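Local coordinates for protein glutathione S-transferase (PDB 4IVF) that binds two glutathione molecules per subunit and, as a member of the glutathione S-transferase superfamily, probably catalyses a glutathione-dependent reaction, at residues L10-T15 / Y32-F37; I21-E26 / K216-P221; R57-N62 / S76-I81; F95-G100 / R173-D178. All blocks are in the same frame, centred on the assembly; numbering follows the deposited sequence.

Interaction 1. Residues L10-T15 / Y32-F37; sequences LYTAPT and YEVQKF. With GSH (glutathione), chain U.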
# COMPACT_ATOMS: atom_id res chain seq x y z
N LEU F 10 -20.91 -1.01 1.62
CA LEU F 10 -19.79 -0.80 0.72
C LEU F 10 -20.01 0.44 -0.15
O LEU F 10 -20.95 0.48 -0.95
CB LEU F 10 -19.59 -2.03 -0.17
CG LEU F 10 -18.54 -1.90 -1.26
CD1 LEU F 10 -17.16 -1.61 -0.66
CD2 LEU F 10 -18.49 -3.17 -2.13
N TYR F 11 -19.15 1.44 0.03
CA TYR F 11 -19.16 2.63 -0.81
C TYR F 11 -18.18 2.35 -1.94
O TYR F 11 -16.98 2.16 -1.70
CB TYR F 11 -18.75 3.87 -0.01
CG TYR F 11 -19.69 4.16 1.14
CD1 TYR F 11 -20.93 4.75 0.92
CD2 TYR F 11 -19.37 3.82 2.45
CE1 TYR F 11 -21.81 4.99 1.95
CE2 TYR F 11 -20.25 4.07 3.50
CZ TYR F 11 -21.47 4.67 3.24
OH TYR F 11 -22.36 4.92 4.25
N THR F 12 -18.68 2.29 -3.16
CA THR F 12 -17.84 1.82 -4.24
C THR F 12 -18.27 2.34 -5.61
O THR F 12 -19.22 3.12 -5.72
CB THR F 12 -17.79 0.28 -4.25
OG1 THR F 12 -16.80 -0.17 -5.19
CG2 THR F 12 -19.15 -0.32 -4.59
N ALA F 13 -17.53 1.91 -6.63
CA ALA F 13 -17.79 2.25 -8.02
C ALA F 13 -17.21 1.11 -8.86
O ALA F 13 -16.32 0.39 -8.39
CB ALA F 13 -17.12 3.58 -8.38
N PRO F 14 -17.68 0.94 -10.10
CA PRO F 14 -17.18 -0.18 -10.91
C PRO F 14 -15.75 0.07 -11.41
O PRO F 14 -15.55 0.56 -12.52
CB PRO F 14 -18.18 -0.25 -12.07
CG PRO F 14 -18.75 1.11 -12.15
CD PRO F 14 -18.75 1.69 -10.78
N THR F 15 -14.77 -0.28 -10.58
CA THR F 15 -13.37 0.09 -10.78
C THR F 15 -12.52 -1.03 -10.17
O THR F 15 -13.02 -1.77 -9.32
CB THR F 15 -13.04 1.43 -10.06
OG1 THR F 15 -13.30 1.30 -8.66
CG2 THR F 15 -13.86 2.62 -10.63
N TYR F 32 -23.78 -7.84 2.27
CA TYR F 32 -23.40 -6.45 2.18
C TYR F 32 -24.33 -5.67 1.27
O TYR F 32 -25.03 -6.24 0.44
CB TYR F 32 -21.95 -6.30 1.72
CG TYR F 32 -21.67 -6.72 0.29
CD1 TYR F 32 -21.47 -8.05 -0.04
CD2 TYR F 32 -21.57 -5.76 -0.72
CE1 TYR F 32 -21.19 -8.43 -1.34
CE2 TYR F 32 -21.29 -6.12 -2.02
CZ TYR F 32 -21.10 -7.45 -2.33
OH TYR F 32 -20.82 -7.81 -3.63
N GLU F 33 -24.35 -4.36 1.45
CA GLU F 33 -25.16 -3.49 0.61
C GLU F 33 -24.29 -2.41 -0.02
O GLU F 33 -23.36 -1.91 0.60
CB GLU F 33 -26.34 -2.90 1.40
CG GLU F 33 -25.96 -2.29 2.73
CD GLU F 33 -27.18 -1.99 3.60
OE1 GLU F 33 -28.30 -2.40 3.20
OE2 GLU F 33 -27.03 -1.36 4.67
N VAL F 34 -24.61 -2.07 -1.26
CA VAL F 34 -23.74 -1.23 -2.06
C VAL F 34 -24.34 0.16 -2.27
O VAL F 34 -25.55 0.29 -2.48
CB VAL F 34 -23.47 -1.89 -3.43
CG1 VAL F 34 -22.81 -0.92 -4.39
CG2 VAL F 34 -22.61 -3.11 -3.25
N GLN F 35 -23.50 1.18 -2.17
CA GLN F 35 -23.88 2.51 -2.60
C GLN F 35 -22.85 2.99 -3.61
O GLN F 35 -21.69 3.16 -3.27
CB GLN F 35 -23.98 3.49 -1.42
CG GLN F 35 -24.23 4.93 -1.86
CD GLN F 35 -24.51 5.89 -0.70
OE1 GLN F 35 -25.06 5.50 0.34
NE2 GLN F 35 -24.13 7.15 -0.88
N LYS F 36 -23.28 3.21 -4.84
CA LYS F 36 -22.35 3.55 -5.90
C LYS F 36 -22.06 5.04 -6.04
O LYS F 36 -22.87 5.89 -5.67
CB LYS F 36 -22.78 2.94 -7.24
CG LYS F 36 -24.22 3.16 -7.63
CD LYS F 36 -24.66 2.11 -8.64
CE LYS F 36 -26.01 2.44 -9.25
NZ LYS F 36 -25.92 3.62 -10.14
N PHE F 37 -20.88 5.36 -6.56
CA PHE F 37 -20.50 6.74 -6.83
C PHE F 37 -20.25 6.93 -8.31
O PHE F 37 -19.64 6.06 -8.96
CB PHE F 37 -19.23 7.12 -6.06
CG PHE F 37 -19.43 7.24 -4.58
CD1 PHE F 37 -19.66 6.12 -3.80
CD2 PHE F 37 -19.38 8.48 -3.96
CE1 PHE F 37 -19.85 6.23 -2.43
CE2 PHE F 37 -19.56 8.60 -2.60
CZ PHE F 37 -19.80 7.47 -1.83
N1 GSH U . -5.20 3.60 -2.47
CA1 GSH U . -6.61 3.52 -2.70
C1 GSH U . -7.10 2.17 -2.41
O11 GSH U . -8.21 2.00 -1.86
O12 GSH U . -6.42 1.16 -2.72
CB1 GSH U . -6.93 3.90 -4.14
CG1 GSH U . -8.38 4.21 -4.23
CD1 GSH U . -8.80 4.80 -5.56
OE1 GSH U . -8.00 5.06 -6.47
N2 GSH U . -10.26 5.08 -5.79
CA2 GSH U . -10.67 5.66 -7.05
C2 GSH U . -11.41 6.95 -6.75
O2 GSH U . -12.20 7.00 -5.80
CB2 GSH U . -11.56 4.73 -7.74
SG2 GSH U . -10.71 3.20 -8.05
N3 GSH U . -11.18 8.13 -7.58
CA3 GSH U . -11.91 9.35 -7.27
C3 GSH U . -11.02 10.52 -7.16
O31 GSH U . -9.80 10.39 -6.90
O32 GSH U . -11.50 11.67 -7.33

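Interaction 2. Residues I21-E26 / K216-P221; sequences ISIFLE and KGFEVP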
# COMPACT_ATOMS: atom_id res chain seq x y z
N ILE F 21 -12.72 -5.37 -3.26
CA ILE F 21 -13.52 -5.51 -2.06
C ILE F 21 -14.79 -6.31 -2.34
O ILE F 21 -15.17 -7.18 -1.55
CB ILE F 21 -13.86 -4.14 -1.42
CG1 ILE F 21 -12.58 -3.35 -1.15
CG2 ILE F 21 -14.64 -4.33 -0.14
CD1 ILE F 21 -11.41 -4.19 -0.66
N SER F 22 -15.45 -6.04 -3.46
CA SER F 22 -16.69 -6.76 -3.75
C SER F 22 -16.42 -8.24 -4.02
O SER F 22 -17.18 -9.11 -3.59
CB SER F 22 -17.46 -6.12 -4.91
OG SER F 22 -16.77 -6.25 -6.14
N ILE F 23 -15.33 -8.53 -4.73
CA ILE F 23 -14.89 -9.92 -4.89
C ILE F 23 -14.57 -10.59 -3.54
O ILE F 23 -15.00 -11.71 -3.28
CB ILE F 23 -13.67 -10.03 -5.82
CG1 ILE F 23 -14.07 -9.67 -7.25
CG2 ILE F 23 -13.09 -11.44 -5.77
CD1 ILE F 23 -12.90 -9.47 -8.16
N PHE F 24 -13.81 -9.92 -2.67
CA PHE F 24 -13.46 -10.57 -1.41
C PHE F 24 -14.67 -10.81 -0.52
O PHE F 24 -14.77 -11.86 0.11
CB PHE F 24 -12.37 -9.83 -0.63
CG PHE F 24 -11.64 -10.71 0.34
CD1 PHE F 24 -11.23 -11.98 -0.06
CD2 PHE F 24 -11.37 -10.29 1.62
CE1 PHE F 24 -10.56 -12.82 0.83
CE2 PHE F 24 -10.70 -11.12 2.51
CZ PHE F 24 -10.29 -12.39 2.12
N LEU F 25 -15.58 -9.85 -0.48
CA LEU F 25 -16.82 -10.02 0.27
C LEU F 25 -17.60 -11.23 -0.24
O LEU F 25 -18.13 -12.01 0.55
CB LEU F 25 -17.69 -8.75 0.21
CG LEU F 25 -17.16 -7.53 0.97
CD1 LEU F 25 -17.94 -6.26 0.58
CD2 LEU F 25 -17.25 -7.75 2.48
N GLU F 26 -17.68 -11.39 -1.56
CA GLU F 26 -18.40 -12.52 -2.15
C GLU F 26 -17.71 -13.85 -1.80
O GLU F 26 -18.37 -14.84 -1.48
CB GLU F 26 -18.51 -12.36 -3.67
CG GLU F 26 -19.44 -11.23 -4.12
CD GLU F 26 -20.90 -11.51 -3.81
OE1 GLU F 26 -21.25 -12.66 -3.48
OE2 GLU F 26 -21.72 -10.57 -3.90
N LYS F 216 -19.16 -12.76 -9.75
CA LYS F 216 -20.19 -11.94 -9.11
C LYS F 216 -19.62 -10.60 -8.66
O LYS F 216 -20.20 -9.56 -8.94
CB LYS F 216 -20.84 -12.70 -7.95
CG LYS F 216 -21.85 -11.87 -7.15
CD LYS F 216 -23.04 -11.45 -8.00
CE LYS F 216 -23.99 -10.59 -7.20
NZ LYS F 216 -25.04 -9.98 -8.08
N GLY F 217 -18.49 -10.63 -7.97
CA GLY F 217 -17.81 -9.42 -7.53
C GLY F 217 -17.48 -8.47 -8.67
O GLY F 217 -17.52 -7.24 -8.51
N PHE F 218 -17.17 -9.02 -9.84
CA PHE F 218 -16.91 -8.20 -11.01
C PHE F 218 -18.18 -7.56 -11.58
O PHE F 218 -18.11 -6.63 -12.38
CB PHE F 218 -16.18 -9.00 -12.10
CG PHE F 218 -14.68 -9.01 -11.93
CD1 PHE F 218 -13.97 -7.82 -11.81
CD2 PHE F 218 -13.98 -10.21 -11.90
CE1 PHE F 218 -12.59 -7.84 -11.65
CE2 PHE F 218 -12.60 -10.24 -11.75
CZ PHE F 218 -11.91 -9.06 -11.62
N GLU F 219 -19.35 -8.04 -11.17
CA GLU F 219 -20.62 -7.45 -11.58
C GLU F 219 -21.17 -6.50 -10.51
O GLU F 219 -22.34 -6.12 -10.54
CB GLU F 219 -21.64 -8.54 -11.90
CG GLU F 219 -21.19 -9.52 -12.97
CD GLU F 219 -21.98 -10.83 -12.96
OE1 GLU F 219 -22.85 -10.99 -12.08
OE2 GLU F 219 -21.73 -11.69 -13.83
N VAL F 220 -20.32 -6.10 -9.57
CA VAL F 220 -20.71 -5.26 -8.45
C VAL F 220 -19.85 -3.99 -8.34
O VAL F 220 -18.67 -4.07 -8.02
CB VAL F 220 -20.61 -6.02 -7.11
CG1 VAL F 220 -20.86 -5.07 -5.93
CG2 VAL F 220 -21.59 -7.19 -7.09
N PRO F 221 -20.44 -2.82 -8.63
CA PRO F 221 -21.79 -2.66 -9.19
C PRO F 221 -21.83 -3.05 -10.67
O PRO F 221 -20.77 -3.17 -11.29
CB PRO F 221 -22.08 -1.16 -8.99
CG PRO F 221 -20.77 -0.52 -8.79
CD PRO F 221 -19.84 -1.55 -8.21

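Interaction 3. Residues R57-N62 / S76-I81; sequences RIPTIN and SQTGAI. With GSH (glutathione), chain U; GSH (glutathione), chain T.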
# COMPACT_ATOMS: atom_id res chain seq x y z
N ARG F 57 -11.92 9.13 -1.65
CA ARG F 57 -11.91 8.12 -2.71
C ARG F 57 -12.65 6.87 -2.26
O ARG F 57 -12.83 6.63 -1.08
CB ARG F 57 -10.48 7.76 -3.08
CG ARG F 57 -9.61 8.95 -3.46
CD ARG F 57 -8.25 8.47 -3.92
NE ARG F 57 -8.13 8.49 -5.37
CZ ARG F 57 -7.00 8.23 -6.03
NH1 ARG F 57 -5.90 7.91 -5.36
NH2 ARG F 57 -6.99 8.28 -7.35
N ILE F 58 -13.09 6.07 -3.22
CA ILE F 58 -13.70 4.79 -2.91
C ILE F 58 -12.61 3.74 -3.14
O ILE F 58 -11.64 4.02 -3.84
CB ILE F 58 -14.97 4.53 -3.78
CG1 ILE F 58 -14.62 4.54 -5.27
CG2 ILE F 58 -16.10 5.55 -3.42
CD1 ILE F 58 -14.35 3.16 -5.86
N PRO F 59 -12.75 2.54 -2.55
CA PRO F 59 -13.88 2.13 -1.71
C PRO F 59 -13.67 2.45 -0.24
O PRO F 59 -12.56 2.77 0.21
CB PRO F 59 -13.90 0.62 -1.92
CG PRO F 59 -12.46 0.27 -2.05
CD PRO F 59 -11.85 1.41 -2.82
N THR F 60 -14.77 2.37 0.49
CA THR F 60 -14.78 2.58 1.91
C THR F 60 -15.87 1.65 2.41
O THR F 60 -16.89 1.47 1.72
CB THR F 60 -15.15 4.05 2.25
OG1 THR F 60 -14.08 4.91 1.84
CG2 THR F 60 -15.37 4.23 3.74
N ILE F 61 -15.67 1.03 3.56
CA ILE F 61 -16.72 0.20 4.14
C ILE F 61 -17.18 0.73 5.50
O ILE F 61 -16.48 1.50 6.15
CB ILE F 61 -16.29 -1.28 4.31
CG1 ILE F 61 -15.14 -1.39 5.30
CG2 ILE F 61 -15.91 -1.89 2.95
CD1 ILE F 61 -14.84 -2.80 5.70
N ASN F 62 -18.39 0.34 5.89
CA ASN F 62 -18.85 0.52 7.26
C ASN F 62 -19.37 -0.81 7.74
O ASN F 62 -20.36 -1.34 7.20
CB ASN F 62 -19.95 1.59 7.38
CG ASN F 62 -20.36 1.86 8.84
OD1 ASN F 62 -20.31 0.98 9.69
ND2 ASN F 62 -20.79 3.08 9.11
N SER F 76 -11.21 2.80 5.20
CA SER F 76 -10.83 3.03 3.82
C SER F 76 -9.48 2.40 3.50
O SER F 76 -8.82 1.87 4.40
CB SER F 76 -10.82 4.53 3.52
OG SER F 76 -12.14 5.02 3.58
N GLN F 77 -9.09 2.49 2.22
CA GLN F 77 -7.90 1.85 1.63
C GLN F 77 -8.11 0.36 1.42
O GLN F 77 -8.19 -0.39 2.39
CB GLN F 77 -6.63 2.07 2.45
CG GLN F 77 -6.12 3.48 2.43
CD GLN F 77 -5.66 3.89 1.06
OE1 GLN F 77 -5.15 3.06 0.30
NE2 GLN F 77 -5.86 5.15 0.73
N THR F 78 -8.17 -0.07 0.16
CA THR F 78 -8.39 -1.49 -0.17
C THR F 78 -7.46 -2.42 0.60
O THR F 78 -7.87 -3.50 1.02
CB THR F 78 -8.25 -1.80 -1.69
OG1 THR F 78 -6.92 -1.51 -2.13
CG2 THR F 78 -9.24 -0.99 -2.50
N GLY F 79 -6.22 -1.99 0.82
CA GLY F 79 -5.26 -2.80 1.54
C GLY F 79 -5.64 -3.02 3.00
O GLY F 79 -5.51 -4.13 3.54
N ALA F 80 -6.12 -1.97 3.64
CA ALA F 80 -6.55 -2.07 5.03
C ALA F 80 -7.87 -2.84 5.11
O ALA F 80 -8.07 -3.65 6.02
CB ALA F 80 -6.70 -0.66 5.67
N ILE F 81 -8.76 -2.56 4.17
CA ILE F 81 -10.08 -3.19 4.16
C ILE F 81 -9.95 -4.69 3.96
O ILE F 81 -10.63 -5.47 4.63
CB ILE F 81 -10.98 -2.62 3.05
CG1 ILE F 81 -11.15 -1.11 3.22
CG2 ILE F 81 -12.34 -3.34 3.03
CD1 ILE F 81 -12.00 -0.48 2.12
N1 GSH U . -5.20 3.60 -2.47
CA1 GSH U . -6.61 3.52 -2.70
C1 GSH U . -7.10 2.17 -2.41
O11 GSH U . -8.21 2.00 -1.86
O12 GSH U . -6.42 1.16 -2.72
CB1 GSH U . -6.93 3.90 -4.14
CG1 GSH U . -8.38 4.21 -4.23
CD1 GSH U . -8.80 4.80 -5.56
OE1 GSH U . -8.00 5.06 -6.47
N2 GSH U . -10.26 5.08 -5.79
CA2 GSH U . -10.67 5.66 -7.05
C2 GSH U . -11.41 6.95 -6.75
O2 GSH U . -12.20 7.00 -5.80
CB2 GSH U . -11.56 4.73 -7.74
SG2 GSH U . -10.71 3.20 -8.05
N3 GSH U . -11.18 8.13 -7.58
CA3 GSH U . -11.91 9.35 -7.27
C3 GSH U . -11.02 10.52 -7.16
O31 GSH U . -9.80 10.39 -6.90
O32 GSH U . -11.50 11.67 -7.33
N1 GSH T . -7.61 11.17 -9.15
CA1 GSH T . -7.39 10.35 -10.31
C1 GSH T . -6.51 11.04 -11.26
O11 GSH T . -5.99 12.14 -10.94
O12 GSH T . -6.26 10.55 -12.38
CB1 GSH T . -8.71 9.91 -10.95
CG1 GSH T . -8.58 8.56 -11.56
CD1 GSH T . -8.47 7.44 -10.52
OE1 GSH T . -8.90 7.58 -9.37
N2 GSH T . -7.83 6.12 -10.89
CA2 GSH T . -7.73 5.07 -9.89
C2 GSH T . -6.29 4.88 -9.51
O2 GSH T . -5.41 5.09 -10.33
CB2 GSH T . -8.21 3.81 -10.44
SG2 GSH T . -9.85 3.99 -11.07
N3 GSH T . -5.92 4.43 -8.18
CA3 GSH T . -4.52 4.26 -7.86
C3 GSH T . -4.34 3.15 -6.90
O31 GSH T . -5.14 2.19 -6.86
O32 GSH T . -3.35 3.19 -6.11
O HOH W 1 -10.13 3.60 -0.47

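Interaction 4. Residues F95-G100 / R173-D178; sequences FSYPAG and RYTVAD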
# COMPACT_ATOMS: atom_id res chain seq x y z
N PHE F 95 -8.67 -18.55 3.26
CA PHE F 95 -8.12 -17.59 2.31
C PHE F 95 -7.11 -16.70 3.00
O PHE F 95 -6.94 -15.54 2.62
CB PHE F 95 -9.25 -16.73 1.72
CG PHE F 95 -10.32 -17.52 1.02
CD1 PHE F 95 -10.13 -17.96 -0.27
CD2 PHE F 95 -11.50 -17.82 1.67
CE1 PHE F 95 -11.12 -18.69 -0.92
CE2 PHE F 95 -12.49 -18.56 1.04
CZ PHE F 95 -12.30 -18.99 -0.25
N SER F 96 -6.47 -17.22 4.03
CA SER F 96 -5.51 -16.46 4.83
C SER F 96 -4.73 -17.41 5.69
O SER F 96 -5.10 -18.57 5.85
CB SER F 96 -6.22 -15.42 5.71
OG SER F 96 -7.12 -16.03 6.62
N TYR F 97 -3.63 -16.92 6.25
CA TYR F 97 -2.78 -17.73 7.09
C TYR F 97 -2.86 -17.24 8.53
O TYR F 97 -3.20 -16.09 8.76
CB TYR F 97 -1.34 -17.66 6.58
CG TYR F 97 -1.17 -18.40 5.29
CD1 TYR F 97 -0.88 -19.76 5.29
CD2 TYR F 97 -1.31 -17.76 4.06
CE1 TYR F 97 -0.73 -20.46 4.13
CE2 TYR F 97 -1.16 -18.45 2.88
CZ TYR F 97 -0.86 -19.81 2.93
OH TYR F 97 -0.71 -20.53 1.76
N PRO F 98 -2.55 -18.12 9.50
CA PRO F 98 -2.60 -17.70 10.90
C PRO F 98 -1.67 -16.52 11.15
O PRO F 98 -0.56 -16.49 10.62
CB PRO F 98 -2.08 -18.94 11.64
CG PRO F 98 -2.49 -20.08 10.77
CD PRO F 98 -2.32 -19.57 9.35
N ALA F 99 -2.14 -15.58 11.97
CA ALA F 99 -1.37 -14.39 12.31
C ALA F 99 -0.03 -14.77 12.94
O ALA F 99 0.04 -15.69 13.74
CB ALA F 99 -2.18 -13.50 13.25
N GLY F 100 1.03 -14.06 12.56
CA GLY F 100 2.36 -14.34 13.08
C GLY F 100 3.23 -15.30 12.27
O GLY F 100 4.44 -15.39 12.52
N ARG F 173 -3.11 -21.53 -0.97
CA ARG F 173 -4.44 -20.94 -0.97
C ARG F 173 -4.42 -19.54 -1.56
O ARG F 173 -3.40 -18.86 -1.54
CB ARG F 173 -5.02 -20.92 0.45
CG ARG F 173 -4.41 -19.87 1.37
CD ARG F 173 -4.51 -20.26 2.85
NE ARG F 173 -3.78 -21.50 3.08
CZ ARG F 173 -3.62 -22.08 4.27
NH1 ARG F 173 -4.13 -21.54 5.37
NH2 ARG F 173 -2.93 -23.22 4.34
N TYR F 174 -5.55 -19.12 -2.12
CA TYR F 174 -5.73 -17.72 -2.48
C TYR F 174 -5.77 -16.90 -1.21
O TYR F 174 -6.35 -17.31 -0.21
CB TYR F 174 -7.01 -17.50 -3.28
CG TYR F 174 -7.01 -18.12 -4.65
CD1 TYR F 174 -6.09 -17.71 -5.61
CD2 TYR F 174 -7.94 -19.09 -5.01
CE1 TYR F 174 -6.08 -18.26 -6.88
CE2 TYR F 174 -7.94 -19.66 -6.28
CZ TYR F 174 -7.01 -19.23 -7.21
OH TYR F 174 -7.00 -19.77 -8.47
N THR F 175 -5.11 -15.76 -1.23
CA THR F 175 -5.15 -14.83 -0.12
C THR F 175 -5.61 -13.46 -0.62
O THR F 175 -5.92 -13.30 -1.81
CB THR F 175 -3.77 -14.68 0.53
OG1 THR F 175 -2.82 -14.27 -0.47
CG2 THR F 175 -3.33 -16.01 1.16
N VAL F 176 -5.61 -12.46 0.26
CA VAL F 176 -6.01 -11.11 -0.13
C VAL F 176 -5.04 -10.56 -1.17
O VAL F 176 -5.39 -9.69 -1.96
CB VAL F 176 -6.10 -10.14 1.09
CG1 VAL F 176 -7.29 -10.48 1.98
CG2 VAL F 176 -4.81 -10.15 1.89
N ALA F 177 -3.81 -11.07 -1.18
CA ALA F 177 -2.84 -10.59 -2.14
C ALA F 177 -3.28 -10.95 -3.56
O ALA F 177 -3.22 -10.12 -4.46
CB ALA F 177 -1.45 -11.14 -1.84
N ASP F 178 -3.76 -12.17 -3.76
CA ASP F 178 -4.29 -12.57 -5.06
C ASP F 178 -5.52 -11.75 -5.44
O ASP F 178 -5.66 -11.28 -6.57
CB ASP F 178 -4.65 -14.06 -5.07
CG ASP F 178 -3.49 -14.95 -4.68
OD1 ASP F 178 -3.28 -15.16 -3.47
OD2 ASP F 178 -2.78 -15.43 -5.58
O HOH W 2 -5.47 -13.32 3.00

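Interaction 1. Residues L10-T15 / Y32-F37
The rings of Tyr11 and Phe37 meet rim to rim: Phe37 CE1 lies near the plane of the tyrosine ring, 3.8 Å from Tyr11 CD1, and that atom in turn lies in the plane of the phenylalanine. Further along the Phe37 edge comes the carbonyl oxygen Thr12 O. A different part of the Tyr11 edge receives the amide of Gln35, whose extended chain, with CG anti to the backbone N (chi1 174°), carries OE1 to 3.7 Å from Tyr11 CE1; the amide stands steeply to the ring, the planes 77° apart. The third ring, that of Tyr32, runs alongside Leu10, with Leu10 CD2 4.1 Å from Tyr32 CE2. On the same side of the sheet Thr12 CG2 touches Val34 CG1 at 3.7 Å.

Parallel pairing underlies all this. Leu10 N donates to Glu33 O (2.8 Å), Gln35 N to Leu10 O, and Thr12 N to Gln35 O, all nearly straight, whereas the last bond, Phe37 N to Thr12 O, bends to 137° as the strand gives out. Beyond Thr12 the chain turns through Pro14 to Thr15, which N-caps the next helix; Thr15 OG1 stands 3.3 Å from SG2 of the bound glutathione.

The two strands belong to the beta-alpha-beta unit that opens the thioredoxin-like domain. Helix 16-27, the connection between them, lies against Leu10 and Tyr32; Tyr32 OH bonds to Glu26 there, Phe37 packs on Ile58 and Phe49, and strand 60-63 continues the sheet beyond Tyr11.

Interaction 2. Residues I21-E26 / K216-P221
Ile23 shows how one aliphatic chain can serve two neighbours as it runs outward towards Gly217 and Phe218. From CB, CG1 leaves anti to the carbonyl carbon (chi1 -68°) and settles 3.8 Å from Gly217 CA. One bond further, CD1 sits above the middle of the Phe218 ring, 3.7 Å from its centroid and only 13° off the ring normal, a well-formed CH-pi contact. The approach is close because Gly217 has no side chain: its CA lies just 4.0 Å from that of Ile23.

Beside this pair, Ser22 OG donates a 2.7 Å hydrogen bond to Gly217 O. Val220 N, closing a type I turn, reaches the same oxygen from the opposite face of the carbonyl plane, which gives that acceptor two donors. Ser22 CB also rests on Val220 CG1. A helical turn away, Glu26 CD packs 3.5 Å from Lys216 CG, but Glu26 OE2 takes its hydrogen bond from Tyr32, and Lys216 NZ remains 5.4 Å from Glu26 OE2.

The arrangement is the domain interface of a glutathione transferase: helix 16-27 of the thioredoxin-like domain rests against the last residues of helix 212-217 of the helical domain and the turn from Gly217 to Val220.

Interaction 3. Residues R57-N62 / S76-I81
The cis-proline corner of the glutathione site brings Pro59 against Thr78, the first residue of helix 78-89; Pro59 CG and Thr78 CG2 are tightly packed at 3.5 Å. Just before the cis bond, Ile58 pairs with the tripeptide in the manner of a beta strand: its N donates to glutathione O2 at 2.9 Å, and its O accepts from N2 of the ligand at 2.6 Å. Across the corner the gamma-glutamyl carboxylate lies at the helix start, with Thr78 N giving a hydrogen bond to O11 and Thr78 OG1 one to O12 (2.8 Å). Gln77, the N-cap, bends back so that OE1 accepts from the ligand amino group N1.

This is the thioredoxin-fold way of holding glutathione, the cis-proline loop on one side and a helix N-terminus on the other. A water joins them, donating to Pro59 O and to O11 while accepting from Gln77 N. Arg57 spans both ligands: NE donates to O31 of the first glutathione at 3.0 Å, its guanidinium lies beneath OE1 of the same molecule, and NH2 reaches OE1 of the second at 2.9 Å. Its NH1 forms a salt bridge with Glu117 of the second subunit.

Deeper in, the hydroxyls Thr60 OG1 and Ser76 OG are hydrogen-bonded at 2.6 Å, and Ile61 and Ile81 run antiparallel alongside one another, Ile61 CD1 3.7 Å from Ile81 CG2.

Interaction 4. Residues F95-G100 / R173-D178
The chain at Phe95 to Tyr97 runs almost square to that at Arg173 to Val176, the directions 95° apart, and comes nearest where the CA atoms of Phe95 and Thr175 stand 4.7 Å from each other. Thr175 and Asp178 form a capping box at the start of helix 176-185, the Thr-x-x-Asp motif familiar in the helical domain of glutathione transferases: Thr175 N donates to Asp178 OD1 at 3.0 Å, while Thr175 OG1 in turn accepts a weak capping bond from Ala177 N.

Just ahead of the cap, Arg173 reaches back over Tyr97. A turn at chi3 (61°) lays its guanidinium flat on the ring in a cation-pi stack, centres 4.0 Å apart and planes 21° from parallel, and Arg173 CD hangs over the same ring nearer its rim. Arg173 NH1 donates to Ser96 O, which lies near the guanidinium plane at 3.2 Å, and this bond helps to hold the group in place. Thr175 CG2 touches the Tyr97 ring too, 3.7 Å from CE2, and the phenol OH is bonded to Val170 O.

Between the backbones, Thr175 CA approaches Phe95 O in a CH...O contact at 3.3 Å, and a water donates to that same oxygen at 2.7 Å while accepting from Val176 N.

Overall arrangement
Interactions 1 and 3 meet in one sheet, where Tyr11 N and Thr60 O are joined by a probable hydrogen bond of 2.8 Å, and both touch the same glutathione; Ile58 CD1 lies 3.5 Å from Thr15 OG1 beside it. Interaction 2 adjoins both through helix 16-27. Its Ile21 packs CG1 on Pro59 CG at 3.7 Å, and Pro14 CD meets Pro221 CG at 3.6 Å. The side chain of Ser22 is nevertheless about 11 Å from a bound glutathione. Interaction 4 is remote, its centre about 24 Å from that of interaction 1, and it connects through helix 16-27, where Phe24 CE2 rests 3.5 Å from Val176 CG1.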